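Local coordinates for fatty acid amide hydrolase (Candida albicans, PDB 6KVR), which probably hydrolyses amides of fatty and other monocarboxylic acids to the carboxylate and ammonium, at residues A[83-88]-A[303-308]; A[154-159]-A[244-249]; A[171-176]-A[411-416]; A[283-288]-A[402-407]. One frame throughout, in Å; residues are numbered along the deposited sequence.

Contact 1: A[83-88]-A[303-308]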
loop_
_atom_site.group_PDB
_atom_site.type_symbol
_atom_site.label_atom_id
_atom_site.label_comp_id
_atom_site.label_asym_id
_atom_site.label_seq_id
_atom_site.Cartn_x
_atom_site.Cartn_y
_atom_site.Cartn_z
ATOM N N ASP A 83 28.400 24.744 -8.414
ATOM C CA ASP A 83 28.737 23.536 -9.158
ATOM C C ASP A 83 29.394 22.489 -8.264
ATOM O O ASP A 83 30.205 21.680 -8.718
ATOM C CB ASP A 83 29.609 23.866 -10.370
ATOM C CG ASP A 83 28.810 24.533 -11.494
ATOM O OD1 ASP A 83 27.591 24.249 -11.599
ATOM O OD2 ASP A 83 29.385 25.331 -12.278
ATOM N N LEU A 84 29.038 22.491 -6.992
ATOM C CA LEU A 84 29.347 21.392 -6.093
ATOM C C LEU A 84 28.066 20.601 -5.848
ATOM O O LEU A 84 26.977 21.178 -5.803
ATOM C CB LEU A 84 29.871 21.920 -4.760
ATOM C CG LEU A 84 31.317 22.325 -4.523
ATOM C CD1 LEU A 84 31.429 22.836 -3.083
ATOM C CD2 LEU A 84 32.305 21.208 -4.836
ATOM N N SER A 85 28.195 19.283 -5.675
ATOM C CA SER A 85 27.030 18.497 -5.291
ATOM C C SER A 85 26.531 18.940 -3.923
ATOM O O SER A 85 27.289 19.460 -3.098
ATOM C CB SER A 85 27.355 17.007 -5.252
ATOM O OG SER A 85 28.065 16.693 -4.066
ATOM N N ALA A 86 25.233 18.734 -3.686
ATOM C CA ALA A 86 24.676 19.007 -2.367
ATOM C C ALA A 86 25.400 18.211 -1.286
ATOM O O ALA A 86 25.556 18.691 -0.155
ATOM C CB ALA A 86 23.179 18.689 -2.361
ATOM N N THR A 87 25.857 17.003 -1.616
ATOM C CA THR A 87 26.605 16.208 -0.652
ATOM C C THR A 87 27.858 16.943 -0.182
ATOM O O THR A 87 28.080 17.095 1.021
ATOM C CB THR A 87 26.956 14.848 -1.256
ATOM O OG1 THR A 87 25.759 14.212 -1.716
ATOM C CG2 THR A 87 27.601 13.952 -0.211
ATOM N N GLU A 88 28.673 17.438 -1.115
ATOM C CA GLU A 88 29.900 18.118 -0.702
ATOM C C GLU A 88 29.629 19.526 -0.159
ATOM O O GLU A 88 30.327 19.964 0.765
ATOM C CB GLU A 88 30.908 18.127 -1.856
ATOM C CG GLU A 88 30.371 18.542 -3.220
ATOM C CD GLU A 88 31.257 18.051 -4.390
ATOM O OE1 GLU A 88 30.755 17.959 -5.546
ATOM O OE2 GLU A 88 32.460 17.783 -4.159
ATOM N N ILE A 303 23.710 11.806 -8.818
ATOM C CA ILE A 303 23.025 10.691 -8.178
ATOM C C ILE A 303 23.301 10.663 -6.677
ATOM O O ILE A 303 22.415 10.296 -5.896
ATOM C CB ILE A 303 23.414 9.374 -8.867
ATOM C CG1 ILE A 303 23.257 9.544 -10.376
ATOM C CG2 ILE A 303 22.591 8.203 -8.323
ATOM C CD1 ILE A 303 21.833 9.445 -10.868
ATOM N N ASP A 304 24.513 11.047 -6.246
ATOM C CA ASP A 304 24.798 11.198 -4.817
ATOM C C ASP A 304 23.735 12.040 -4.128
ATOM O O ASP A 304 23.306 11.732 -3.009
ATOM C CB ASP A 304 26.152 11.883 -4.583
ATOM C CG ASP A 304 27.306 11.198 -5.275
ATOM O OD1 ASP A 304 27.192 10.003 -5.620
ATOM O OD2 ASP A 304 28.339 11.882 -5.465
ATOM N N ASP A 305 23.327 13.127 -4.776
ATOM C CA ASP A 305 22.361 14.040 -4.185
ATOM C C ASP A 305 20.990 13.379 -4.041
ATOM O O ASP A 305 20.386 13.430 -2.962
ATOM C CB ASP A 305 22.317 15.311 -5.026
ATOM C CG ASP A 305 23.535 16.193 -4.770
ATOM O OD1 ASP A 305 23.568 17.344 -5.234
ATOM O OD2 ASP A 305 24.453 15.721 -4.034
ATOM N N LEU A 306 20.508 12.703 -5.095
ATOM C CA LEU A 306 19.313 11.865 -4.955
ATOM C C LEU A 306 19.451 10.919 -3.770
ATOM O O LEU A 306 18.526 10.773 -2.971
ATOM C CB LEU A 306 19.069 11.067 -6.237
ATOM C CG LEU A 306 18.968 11.827 -7.566
ATOM C CD1 LEU A 306 18.425 10.908 -8.639
ATOM C CD2 LEU A 306 18.080 13.051 -7.409
ATOM N N GLU A 307 20.619 10.282 -3.629
ATOM C CA GLU A 307 20.809 9.317 -2.549
ATOM C C GLU A 307 20.806 10.006 -1.187
ATOM O O GLU A 307 20.186 9.516 -0.233
ATOM C CB GLU A 307 22.108 8.536 -2.769
ATOM C CG GLU A 307 22.144 7.136 -2.177
ATOM C CD GLU A 307 22.610 7.127 -0.725
ATOM O OE1 GLU A 307 23.511 7.938 -0.392
ATOM O OE2 GLU A 307 22.127 6.276 0.068
ATOM N N LEU A 308 21.489 11.150 -1.084
ATOM C CA LEU A 308 21.497 11.911 0.161
ATOM C C LEU A 308 20.080 12.232 0.614
ATOM O O LEU A 308 19.749 12.122 1.801
ATOM C CB LEU A 308 22.293 13.207 -0.026
ATOM C CG LEU A 308 22.172 14.224 1.119
ATOM C CD1 LEU A 308 22.827 13.684 2.378
ATOM C CD2 LEU A 308 22.719 15.602 0.777
#
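The carboxylate of Asp305, in the first turns of helix 303-317, binds the first turn of helix 86-94 by accepting the backbone N-H groups of Ala86 and Thr87. The two bonds divide between its oxygens: Ala86 N gives to Asp305 OD1 at 2.7 Å, Thr87 N to Asp305 OD2 at 3.1 Å, both fairly straight. Both donors arrive on the syn side, tilted out of the carboxylate plane by 21° and 34°. Asp305 OD2 also accepts from Thr87 OG1, 3.1 Å away and nearly in line with the C-O bond; with chi1 -55° that hydroxyl stands beside its own backbone N, which lets one residue grip the oxygen twice. Facing the helix N-terminus, the negative charge is probably stabilised. The helix also has its own capping box, in which Glu88 N donates to Ser85 OG at 3.1 Å and Ser85 N to Glu88 OE1 at 2.9 Å. Apolar contact is slight, Ala86 CB lying 4.4 Å from Leu308 CD2. Around this junction, Asp305 leans on Ala300 of strand 295-300 and Leu308 on Leu150, Tyr571 at the C-terminus touches Ser85 and Asp305, and Lys560 of helix 552-565 pairs with Asp304.

Contact 2: A[154-159]-A[244-249]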
loop_
_atom_site.group_PDB
_atom_site.type_symbol
_atom_site.label_atom_id
_atom_site.label_comp_id
_atom_site.label_asym_id
_atom_site.label_seq_id
_atom_site.Cartn_x
_atom_site.Cartn_y
_atom_site.Cartn_z
ATOM N N PRO A 154 20.055 24.823 -0.231
ATOM C CA PRO A 154 18.884 25.463 -0.881
ATOM C C PRO A 154 18.148 24.505 -1.805
ATOM O O PRO A 154 18.712 23.979 -2.772
ATOM C CB PRO A 154 19.505 26.633 -1.662
ATOM C CG PRO A 154 20.899 26.776 -1.147
ATOM C CD PRO A 154 21.319 25.393 -0.713
ATOM N N ILE A 155 16.859 24.311 -1.530
ATOM C CA ILE A 155 16.043 23.295 -2.181
ATOM C C ILE A 155 14.825 23.986 -2.778
ATOM O O ILE A 155 14.191 24.811 -2.113
ATOM C CB ILE A 155 15.654 22.185 -1.185
ATOM C CG1 ILE A 155 16.894 21.347 -0.846
ATOM C CG2 ILE A 155 14.516 21.305 -1.717
ATOM C CD1 ILE A 155 16.614 20.092 -0.055
ATOM N N SER A 156 14.538 23.693 -4.046
ATOM C CA SER A 156 13.363 24.233 -4.713
ATOM C C SER A 156 12.181 23.275 -4.569
ATOM O O SER A 156 12.349 22.057 -4.492
ATOM C CB SER A 156 13.650 24.493 -6.192
ATOM O OG SER A 156 14.141 23.320 -6.813
ATOM N N LEU A 157 10.977 23.839 -4.556
ATOM C CA LEU A 157 9.762 23.129 -4.171
ATOM C C LEU A 157 8.692 23.319 -5.240
ATOM O O LEU A 157 8.431 24.448 -5.675
ATOM C CB LEU A 157 9.247 23.636 -2.827
ATOM C CG LEU A 157 10.162 23.454 -1.616
ATOM C CD1 LEU A 157 9.652 24.289 -0.486
ATOM C CD2 LEU A 157 10.269 21.982 -1.210
ATOM N N LYS A 158 8.091 22.214 -5.678
ATOM C CA LYS A 158 6.948 22.308 -6.579
ATOM C C LYS A 158 5.822 23.055 -5.873
ATOM O O LYS A 158 5.578 22.840 -4.682
ATOM C CB LYS A 158 6.508 20.905 -7.005
ATOM C CG LYS A 158 5.542 20.833 -8.175
ATOM C CD LYS A 158 5.193 19.374 -8.478
ATOM C CE LYS A 158 4.092 19.272 -9.539
ATOM N NZ LYS A 158 4.037 17.919 -10.192
ATOM N N GLU A 159 5.156 23.954 -6.607
ATOM C CA GLU A 159 4.186 24.861 -5.990
ATOM C C GLU A 159 3.044 24.118 -5.290
ATOM O O GLU A 159 2.593 24.539 -4.218
ATOM C CB GLU A 159 3.615 25.826 -7.040
ATOM C CG GLU A 159 2.764 26.976 -6.455
ATOM C CD GLU A 159 1.310 26.572 -6.101
ATOM O OE1 GLU A 159 0.847 25.483 -6.530
ATOM O OE2 GLU A 159 0.632 27.343 -5.379
ATOM N N GLY A 244 20.897 24.590 -12.623
ATOM C CA GLY A 244 21.679 24.768 -11.415
ATOM C C GLY A 244 21.166 25.835 -10.472
ATOM O O GLY A 244 21.881 26.211 -9.534
ATOM N N GLY A 245 19.950 26.333 -10.688
ATOM C CA GLY A 245 19.379 27.352 -9.826
ATOM C C GLY A 245 19.045 26.881 -8.424
ATOM O O GLY A 245 18.733 27.719 -7.570
ATOM N N SER A 246 19.088 25.577 -8.170
ATOM C CA SER A 246 19.009 25.065 -6.812
ATOM C C SER A 246 19.849 23.797 -6.747
ATOM O O SER A 246 20.230 23.232 -7.773
ATOM C CB SER A 246 17.555 24.797 -6.386
ATOM O OG SER A 246 17.007 23.712 -7.108
ATOM N N ALA A 247 20.109 23.332 -5.525
ATOM C CA ALA A 247 20.942 22.149 -5.336
ATOM C C ALA A 247 20.152 20.842 -5.432
ATOM O O ALA A 247 20.688 19.822 -5.897
ATOM C CB ALA A 247 21.651 22.229 -3.977
ATOM N N ILE A 248 18.905 20.837 -4.953
ATOM C CA ILE A 248 17.990 19.714 -5.113
ATOM C C ILE A 248 16.603 20.286 -5.354
ATOM O O ILE A 248 16.256 21.352 -4.835
ATOM C CB ILE A 248 17.968 18.769 -3.887
ATOM C CG1 ILE A 248 19.376 18.368 -3.471
ATOM C CG2 ILE A 248 17.144 17.512 -4.178
ATOM C CD1 ILE A 248 19.432 17.484 -2.224
ATOM N N GLY A 249 15.818 19.584 -6.169
ATOM C CA GLY A 249 14.418 19.923 -6.343
ATOM C C GLY A 249 13.501 18.800 -5.894
ATOM O O GLY A 249 13.896 17.633 -5.872
#
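Ser156 meets Ser246 and Gly249 where strands 155-158 and 248-253 run parallel as neighbours in the large mixed sheet of the amidase signature fold. Pairing is clearest at Ser156 and Gly249, whose CA atoms are 4.7 Å apart. Ser156 N donates to Ile248 O at 3.0 Å, and one step earlier Ala247 N reaches Pro154 O at 3.2 Å; the angles at hydrogen, 154° and 157°, show fairly straight bonds. From the backbone, the Ser156 side chain leaves on the face where Gly249 offers only hydrogen. Its CB lies 3.6 Å from Ser246 OG and 3.9 Å from Ser246 CB, so the methylene already packs on the other serine. One bond further, a chi1 of 54° tucks OG between the backbone N and the carbonyl carbon, and this turns it over Gly249 CA. There it also meets Ser246 OG and has a hydrogen-bonded partner in Glu237 of helix 235-243, which covers this face through Ile240 as well. On the reverse face Ile155 and Ile248 stand side by side, pointing the same way, with CG1 of Ile155 at 4.1 Å from CB of Ile248. Strand 155-158 carries on to Lys158, predicted to belong to the charge relay system, whose NZ is hydrogen-bonded to Ser233 and Ser252. Back at the pairing, Ser156 OG rests on the glycine, 3.4 Å from Gly249 CA.

Contact 3: A[171-176]-A[411-416]; sequences GYVSKI and SNEPLT
The short 3-10 turn that begins at Val173 comes up against the irregular chain that follows helix 402-409, with the CA atoms of Ser174 and Ser411 4.7 Å apart. Glu413 provides the direct polar link: its OE2 accepts Val173 N at 2.9 Å in an almost straight bond (173°), though the donor comes from above the carboxylate plane, 43° out of it. The other oxygen, OE1, is hydrogen-bonded by Gln205 and Asn215, so the carboxylate is held from both ends. Two waters complete the junction. One donates to Gly171 O and Glu413 OE1; the other accepts from Ser174 N at 3.0 Å, is hydrogen-bonded to Ser411 OG, and lies 2.8 Å from Glu413 OE2. Val173 wedges between the two acceptor residues, CG1 lying 3.8 Å from Ser411 CB and CG2 3.9 Å from Glu413 CD. Trp27 of helix 20-40 touches both Val173 and Ser411. Ser411 OG, at chi1 80°, folds back over its own chain to accept Glu413 N at 3.2 Å. That bond makes an ST turn, here joined to a loop-loop junction near the predicted substrate-binding residue Leu207, whose side chain is about 5 Å from that of Tyr172.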
loop_
_atom_site.group_PDB
_atom_site.type_symbol
_atom_site.label_atom_id
_atom_site.label_comp_id
_atom_site.label_asym_id
_atom_site.label_seq_id
_atom_site.Cartn_x
_atom_site.Cartn_y
_atom_site.Cartn_z
ATOM N N GLY A 171 -1.957 25.013 -9.566
ATOM C CA GLY A 171 -2.330 25.339 -10.924
ATOM C C GLY A 171 -3.795 25.679 -11.150
ATOM O O GLY A 171 -4.166 26.001 -12.288
ATOM N N TYR A 172 -4.639 25.626 -10.116
ATOM C CA TYR A 172 -6.068 25.908 -10.249
ATOM C C TYR A 172 -6.330 27.339 -9.799
ATOM O O TYR A 172 -5.999 27.705 -8.664
ATOM C CB TYR A 172 -6.913 24.937 -9.422
ATOM C CG TYR A 172 -6.773 23.479 -9.810
ATOM C CD1 TYR A 172 -7.446 22.963 -10.915
ATOM C CD2 TYR A 172 -5.971 22.618 -9.071
ATOM C CE1 TYR A 172 -7.332 21.623 -11.271
ATOM C CE2 TYR A 172 -5.838 21.287 -9.424
ATOM C CZ TYR A 172 -6.520 20.798 -10.527
ATOM O OH TYR A 172 -6.399 19.473 -10.869
ATOM N N VAL A 173 -6.905 28.156 -10.683
ATOM C CA VAL A 173 -7.142 29.551 -10.307
ATOM C C VAL A 173 -8.132 29.621 -9.152
ATOM O O VAL A 173 -7.978 30.435 -8.231
ATOM C CB VAL A 173 -7.606 30.374 -11.523
ATOM C CG1 VAL A 173 -8.233 31.698 -11.069
ATOM C CG2 VAL A 173 -6.409 30.625 -12.445
ATOM N N SER A 174 -9.136 28.729 -9.155
ATOM C CA SER A 174 -10.085 28.672 -8.055
ATOM C C SER A 174 -9.407 28.537 -6.697
ATOM O O SER A 174 -9.984 28.950 -5.690
ATOM C CB SER A 174 -11.063 27.515 -8.273
ATOM O OG SER A 174 -10.411 26.273 -8.059
ATOM N N LYS A 175 -8.184 28.009 -6.642
ATOM C CA LYS A 175 -7.481 27.815 -5.380
ATOM C C LYS A 175 -6.499 28.939 -5.064
ATOM O O LYS A 175 -5.715 28.818 -4.114
ATOM C CB LYS A 175 -6.745 26.471 -5.386
ATOM C CG LYS A 175 -7.669 25.273 -5.406
ATOM C CD LYS A 175 -8.101 24.978 -3.978
ATOM C CE LYS A 175 -9.369 24.174 -3.878
ATOM N NZ LYS A 175 -9.431 23.616 -2.505
ATOM N N ILE A 176 -6.519 30.036 -5.824
ATOM C CA ILE A 176 -5.603 31.133 -5.532
ATOM C C ILE A 176 -5.897 31.779 -4.186
ATOM O O ILE A 176 -5.069 32.546 -3.681
ATOM C CB ILE A 176 -5.632 32.176 -6.673
ATOM C CG1 ILE A 176 -4.421 33.116 -6.584
ATOM C CG2 ILE A 176 -6.940 32.950 -6.662
ATOM C CD1 ILE A 176 -4.402 34.175 -7.672
ATOM N N SER A 411 -13.520 28.469 -10.965
ATOM C CA SER A 411 -13.085 29.766 -11.447
ATOM C C SER A 411 -13.488 30.027 -12.891
ATOM O O SER A 411 -13.304 31.151 -13.370
ATOM C CB SER A 411 -11.562 29.897 -11.329
ATOM O OG SER A 411 -10.942 29.228 -12.421
ATOM N N ASN A 412 -13.982 29.011 -13.604
ATOM C CA ASN A 412 -14.330 29.127 -15.018
ATOM C C ASN A 412 -13.144 29.563 -15.884
ATOM O O ASN A 412 -13.335 30.119 -16.968
ATOM C CB ASN A 412 -15.519 30.071 -15.190
ATOM C CG ASN A 412 -16.814 29.423 -14.767
ATOM O OD1 ASN A 412 -17.441 29.828 -13.790
ATOM N ND2 ASN A 412 -17.196 28.374 -15.473
ATOM N N GLU A 413 -11.919 29.291 -15.421
ATOM C CA GLU A 413 -10.710 29.671 -16.145
ATOM C C GLU A 413 -10.640 28.959 -17.495
ATOM O O GLU A 413 -11.147 27.842 -17.639
ATOM C CB GLU A 413 -9.455 29.335 -15.322
ATOM C CG GLU A 413 -9.284 27.838 -14.953
ATOM C CD GLU A 413 -7.889 27.511 -14.372
ATOM O OE1 GLU A 413 -6.868 27.708 -15.082
ATOM O OE2 GLU A 413 -7.806 27.058 -13.199
ATOM N N PRO A 414 -10.010 29.579 -18.503
ATOM C CA PRO A 414 -9.984 28.962 -19.837
ATOM C C PRO A 414 -9.142 27.690 -19.850
ATOM O O PRO A 414 -8.073 27.618 -19.238
ATOM C CB PRO A 414 -9.373 30.055 -20.734
ATOM C CG PRO A 414 -8.667 30.986 -19.808
ATOM C CD PRO A 414 -9.404 30.929 -18.501
ATOM N N LEU A 415 -9.640 26.687 -20.563
ATOM C CA LEU A 415 -8.950 25.406 -20.656
ATOM C C LEU A 415 -7.733 25.499 -21.574
ATOM O O LEU A 415 -7.816 26.007 -22.695
ATOM C CB LEU A 415 -9.914 24.344 -21.166
ATOM C CG LEU A 415 -11.033 24.005 -20.172
ATOM C CD1 LEU A 415 -11.911 22.906 -20.725
ATOM C CD2 LEU A 415 -10.459 23.591 -18.829
ATOM N N THR A 416 -6.600 25.014 -21.082
ATOM C CA THR A 416 -5.385 24.880 -21.877
ATOM C C THR A 416 -5.522 23.732 -22.890
ATOM O O THR A 416 -6.345 22.821 -22.735
ATOM C CB THR A 416 -4.219 24.675 -20.905
ATOM O OG1 THR A 416 -3.815 25.954 -20.374
ATOM C CG2 THR A 416 -3.065 23.913 -21.501
HETATM O O HOH W 1 -3.915 27.619 -14.745
HETATM O O HOH W 2 -9.925 26.926 -11.426
#

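Contact 4: A[283-288]-A[402-407]; sequences VSSGAG and HMQRKL
Ser285 points its side chain at helix 402-409 and meets three residues of it, Met403, Gln404 and Leu407. Met403, a selenomethionine, touches with its CB and CG only: with chi1 -163° its CG is anti to the backbone N, and it comes within 3.7 Å of Ser285 CB and 3.5 Å of Ser285 O. Bends at chi2 and chi3 then carry SE away from the serine. Gln404 folds back at chi2 (-79°), which turns the flat face of its amide to the serine hydroxyl, with Ser285 OG over that face, 3.3 Å from Gln404 CD. The N-H groups of NE2 lie in the amide plane and do not aim at OG, so this is packing; the amide is held instead by Tyr172 OH at OE1 and the carbonyl of Thr206 at NE2. A turn further along, Leu407 sets CD1 against Ser285 CB at 3.9 Å. The partner segment is a loop between strands 268-271 and 295-300 of the amidase fold, and it is shaped by an ST turn in which Ser284 OG accepts Gly286 N at 2.9 Å. Ser284 itself turns away from the helix, its side chain about 4 Å from that of Leu207, a predicted substrate-binding residue. Beyond the turn the loop reaches the dimer interface, where Ala287 packs on Val442 of the second subunit and Gly288 O accepts from its Asn441.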
loop_
_atom_site.group_PDB
_atom_site.type_symbol
_atom_site.label_atom_id
_atom_site.label_comp_id
_atom_site.label_asym_id
_atom_site.label_seq_id
_atom_site.Cartn_x
_atom_site.Cartn_y
_atom_site.Cartn_z
ATOM N N VAL A 283 -2.259 20.461 -3.013
ATOM C CA VAL A 283 -3.448 20.675 -3.834
ATOM C C VAL A 283 -3.312 19.860 -5.115
ATOM O O VAL A 283 -2.287 19.942 -5.811
ATOM C CB VAL A 283 -3.656 22.170 -4.157
ATOM C CG1 VAL A 283 -4.737 22.338 -5.214
ATOM C CG2 VAL A 283 -4.043 22.921 -2.915
ATOM N N SER A 284 -4.350 19.088 -5.430
ATOM C CA SER A 284 -4.435 18.300 -6.656
ATOM C C SER A 284 -5.853 17.766 -6.723
ATOM O O SER A 284 -6.632 17.920 -5.780
ATOM C CB SER A 284 -3.418 17.149 -6.685
ATOM O OG SER A 284 -3.973 15.956 -6.132
ATOM N N SER A 285 -6.183 17.129 -7.839
ATOM C CA SER A 285 -7.487 16.492 -7.961
ATOM C C SER A 285 -7.491 15.025 -7.502
ATOM O O SER A 285 -8.474 14.313 -7.737
ATOM C CB SER A 285 -7.981 16.605 -9.402
ATOM O OG SER A 285 -7.328 15.648 -10.214
ATOM N N GLY A 286 -6.439 14.565 -6.829
ATOM C CA GLY A 286 -6.255 13.155 -6.536
ATOM C C GLY A 286 -6.711 12.656 -5.179
ATOM O O GLY A 286 -6.366 11.520 -4.815
ATOM N N ALA A 287 -7.478 13.444 -4.422
ATOM C CA ALA A 287 -7.902 13.023 -3.086
ATOM C C ALA A 287 -8.666 11.700 -3.151
ATOM O O ALA A 287 -9.665 11.582 -3.865
ATOM C CB ALA A 287 -8.771 14.101 -2.436
ATOM N N GLY A 288 -8.188 10.703 -2.408
ATOM C CA GLY A 288 -8.843 9.420 -2.348
ATOM C C GLY A 288 -8.490 8.481 -3.477
ATOM O O GLY A 288 -8.998 7.348 -3.502
ATOM N N HIS A 402 -14.773 14.220 -12.343
ATOM C CA HIS A 402 -15.530 14.945 -11.320
ATOM C C HIS A 402 -14.680 15.975 -10.584
ATOM O O HIS A 402 -15.065 17.147 -10.469
ATOM C CB HIS A 402 -16.119 13.981 -10.296
ATOM C CG HIS A 402 -16.594 14.673 -9.063
ATOM N ND1 HIS A 402 -17.743 15.435 -9.040
ATOM C CD2 HIS A 402 -16.053 14.771 -7.825
ATOM C CE1 HIS A 402 -17.904 15.947 -7.834
ATOM N NE2 HIS A 402 -16.891 15.563 -7.079
HETATM N N MSE A 403 -13.553 15.546 -10.015
HETATM C CA MSE A 403 -12.718 16.486 -9.258
HETATM C C MSE A 403 -12.023 17.549 -10.123
HETATM O O MSE A 403 -11.967 18.726 -9.730
HETATM C CB MSE A 403 -11.661 15.748 -8.435
HETATM C CG MSE A 403 -11.063 16.639 -7.355
HETATM SE SE MSE A 403 -12.377 17.171 -6.002
HETATM C CE MSE A 403 -12.326 15.519 -4.972
ATOM N N GLN A 404 -11.458 17.146 -11.267
ATOM C CA GLN A 404 -10.862 18.140 -12.161
ATOM C C GLN A 404 -11.899 19.184 -12.572
ATOM O O GLN A 404 -11.622 20.393 -12.559
ATOM C CB GLN A 404 -10.264 17.464 -13.400
ATOM C CG GLN A 404 -9.017 16.611 -13.149
ATOM C CD GLN A 404 -7.726 17.434 -13.013
ATOM O OE1 GLN A 404 -7.759 18.639 -12.747
ATOM N NE2 GLN A 404 -6.582 16.771 -13.192
ATOM N N ARG A 405 -13.112 18.733 -12.925
ATOM C CA ARG A 405 -14.164 19.671 -13.325
ATOM C C ARG A 405 -14.565 20.599 -12.174
ATOM O O ARG A 405 -14.767 21.797 -12.381
ATOM C CB ARG A 405 -15.383 18.907 -13.853
ATOM C CG ARG A 405 -16.372 19.773 -14.655
ATOM C CD ARG A 405 -17.314 18.924 -15.495
ATOM N NE ARG A 405 -17.927 17.891 -14.671
ATOM C CZ ARG A 405 -17.612 16.602 -14.731
ATOM N NH1 ARG A 405 -16.752 16.142 -15.629
ATOM N NH2 ARG A 405 -18.159 15.760 -13.859
ATOM N N LYS A 406 -14.673 20.068 -10.950
ATOM C CA LYS A 406 -15.018 20.925 -9.819
ATOM C C LYS A 406 -13.965 21.999 -9.591
ATOM O O LYS A 406 -14.299 23.173 -9.379
ATOM C CB LYS A 406 -15.205 20.099 -8.553
ATOM C CG LYS A 406 -15.614 20.952 -7.369
ATOM C CD LYS A 406 -14.905 20.502 -6.100
ATOM C CE LYS A 406 -15.646 19.363 -5.429
ATOM N NZ LYS A 406 -17.022 19.772 -5.034
ATOM N N LEU A 407 -12.682 21.623 -9.630
ATOM C CA LEU A 407 -11.640 22.618 -9.374
ATOM C C LEU A 407 -11.512 23.615 -10.520
ATOM O O LEU A 407 -11.207 24.780 -10.282
ATOM C CB LEU A 407 -10.309 21.925 -9.107
ATOM C CG LEU A 407 -10.299 21.071 -7.828
ATOM C CD1 LEU A 407 -9.309 19.932 -7.965
ATOM C CD2 LEU A 407 -9.976 21.927 -6.602
#

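The four contacts form two groups. Contacts 1 and 2, with centres 13 Å apart, meet where the N-terminal ends of helices 86-94 and 303-317 pack beside strand 248-253: Ala86 CB lies 3.9 Å from Ile248 CD1, and contact 2 is nested within the chain loop that contact 1 closes. Contacts 3 and 4 lie on the opposite side of the chain's centre from contact 1, their own centres 12 Å apart; contact 4 is nested within the loop of contact 3, Ser174 OG probably bonds Leu407 O, and Tyr172 packs on Leu407. Between the groups, contact 2 reaches contact 3 only by packing at Glu159 and Gly171. Strand 155-158 ends at Lys158, predicted to be catalytic, and the chain continues toward loops near predicted substrate-binding Leu207.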